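Local coordinates for protein HTP-2 (Caenorhabditis elegans, PDB 4TZM), which binds a closure motif of the partner protein HTP-3 as a HORMA domain protein, and probably helps assemble the meiotic chromosome axis, at residues P29-V32 and D36-S39. Residues are numbered along the deposited sequence; the frame is centred on the assembly and turned at random.
Sequences PSIV and DRSS
One face of the Arg37 guanidinium is roofed by Ile31, whose CG2 stands 3.9 Å above the plane and over its centre; Ile31 CB stands over NH1 at 3.5 Å, while CD1 reaches NH1 from beyond the end of the group, at 3.4 Å. The packing ties the loop ahead of helix 35-56 to the first turn of that helix, in the HORMA domain fold of the Mad2 clan. Two features bring the groups together: the arginine chain bends at chi3 (-74°), turning its end toward the loop, and Ile31 holds CG2 anti to its own backbone N, with CG1 beside that N (chi1 -59°). NE forms a salt bridge with Asp34, which lies between the two segments. A serine at Ile31 removes CG2 and CD1 from this face and would probably leave thinner aliphatic cover and the guanidinium freer to turn about its salt bridge. Nearer the backbone, the aliphatic part of Arg37 runs past the Ile31 carbonyl, CB lying 3.2 Å from Ile31 O and CD 3.4 Å from it. Pro29 CG meets Arg37 O at 3.9 Å, and both Pro29 and Val32 also rest on Phe41 further along the helix. Ser38 turns its hydroxyl to His240 and the backbone N of His239, while its CB packs against Val32 O at 3.4 Å.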
ATOM      1  N   PRO A  29       0.845  -8.786  11.576  1.00 49.33           N
ATOM      2  CA  PRO A  29       0.054  -9.587  12.520  1.00 50.56           C
ATOM      3  C   PRO A  29      -0.079 -11.030  12.035  1.00 55.07           C
ATOM      4  O   PRO A  29      -0.176 -11.251  10.828  1.00 53.89           O
ATOM      5  CB  PRO A  29      -1.306  -8.878  12.537  1.00 43.99           C
ATOM      6  CG  PRO A  29      -1.380  -8.162  11.221  1.00 44.71           C
ATOM      7  CD  PRO A  29       0.032  -7.753  10.905  1.00 45.39           C
ATOM      8  N   SER A  30      -0.073 -11.991  12.956  1.00 58.87           N
ATOM      9  CA  SER A  30      -0.149 -13.404  12.587  1.00 60.72           C
ATOM     10  C   SER A  30      -1.583 -13.829  12.300  1.00 59.50           C
ATOM     11  O   SER A  30      -1.823 -14.820  11.607  1.00 60.92           O
ATOM     12  CB  SER A  30       0.443 -14.283  13.690  1.00 65.16           C
ATOM     13  OG  SER A  30       1.834 -14.061  13.830  1.00 71.03           O
ATOM     14  N   ILE A  31      -2.534 -13.080  12.847  1.00 56.96           N
ATOM     15  CA  ILE A  31      -3.947 -13.305  12.577  1.00 54.18           C
ATOM     16  C   ILE A  31      -4.533 -12.064  11.910  1.00 52.10           C
ATOM     17  O   ILE A  31      -4.316 -10.947  12.374  1.00 56.27           O
ATOM     18  CB  ILE A  31      -4.729 -13.632  13.865  1.00 56.34           C
ATOM     19  CG1 ILE A  31      -4.143 -14.877  14.537  1.00 58.95           C
ATOM     20  CG2 ILE A  31      -6.205 -13.840  13.562  1.00 56.83           C
ATOM     21  CD1 ILE A  31      -4.915 -15.343  15.755  1.00 61.88           C
ATOM     22  N   VAL A  32      -5.261 -12.264  10.815  1.00 48.49           N
ATOM     23  CA  VAL A  32      -5.817 -11.154  10.048  1.00 45.42           C
ATOM     24  C   VAL A  32      -7.298 -11.358   9.742  1.00 44.37           C
ATOM     25  O   VAL A  32      -7.857 -10.676   8.885  1.00 43.31           O
ATOM     26  CB  VAL A  32      -5.065 -10.961   8.711  1.00 45.42           C
ATOM     27  CG1 VAL A  32      -3.613 -10.588   8.959  1.00 42.01           C
ATOM     28  CG2 VAL A  32      -5.162 -12.226   7.858  1.00 46.21           C
ATOM     29  N   ASP A  36     -10.250  -5.716  13.378  1.00 50.57           N
ATOM     30  CA  ASP A  36      -9.159  -4.862  13.829  1.00 51.45           C
ATOM     31  C   ASP A  36      -7.806  -5.321  13.289  1.00 50.19           C
ATOM     32  O   ASP A  36      -7.003  -4.504  12.840  1.00 45.66           O
ATOM     33  CB  ASP A  36      -9.121  -4.801  15.358  1.00 59.02           C
ATOM     34  CG  ASP A  36     -10.115  -3.802  15.927  1.00 72.93           C
ATOM     35  OD1 ASP A  36     -10.492  -2.862  15.197  1.00 76.67           O
ATOM     36  OD2 ASP A  36     -10.514  -3.953  17.102  1.00 78.34           O
ATOM     37  N   ARG A  37      -7.555  -6.626  13.329  1.00 49.35           N
ATOM     38  CA  ARG A  37      -6.275  -7.150  12.870  1.00 51.12           C
ATOM     39  C   ARG A  37      -6.202  -7.211  11.342  1.00 49.92           C
ATOM     40  O   ARG A  37      -5.115  -7.202  10.766  1.00 52.64           O
ATOM     41  CB  ARG A  37      -6.010  -8.525  13.489  1.00 54.37           C
ATOM     42  CG  ARG A  37      -5.280  -8.440  14.826  1.00 59.23           C
ATOM     43  CD  ARG A  37      -5.044  -9.803  15.457  1.00 63.24           C
ATOM     44  NE  ARG A  37      -6.269 -10.375  16.007  1.00 66.98           N
ATOM     45  CZ  ARG A  37      -6.317 -11.490  16.729  1.00 72.37           C
ATOM     46  NH1 ARG A  37      -5.203 -12.159  16.993  1.00 74.52           N
ATOM     47  NH2 ARG A  37      -7.478 -11.937  17.189  1.00 74.53           N
ATOM     48  N   SER A  38      -7.363  -7.256  10.694  1.00 47.70           N
ATOM     49  CA  SER A  38      -7.444  -7.157   9.238  1.00 44.99           C
ATOM     50  C   SER A  38      -7.015  -5.764   8.802  1.00 43.94           C
ATOM     51  O   SER A  38      -6.373  -5.579   7.762  1.00 40.00           O
ATOM     52  CB  SER A  38      -8.866  -7.448   8.758  1.00 39.82           C
ATOM     53  OG  SER A  38      -9.057  -7.040   7.415  1.00 41.04           O
ATOM     54  N   SER A  39      -7.388  -4.793   9.630  1.00 43.69           N
ATOM     55  CA  SER A  39      -7.097  -3.386   9.416  1.00 44.78           C
ATOM     56  C   SER A  39      -5.654  -3.069   9.806  1.00 42.95           C
ATOM     57  O   SER A  39      -4.974  -2.284   9.141  1.00 41.88           O
ATOM     58  CB  SER A  39      -8.069  -2.531  10.226  1.00 52.63           C
ATOM     59  OG  SER A  39      -7.994  -1.178   9.835  1.00 60.00           O
TER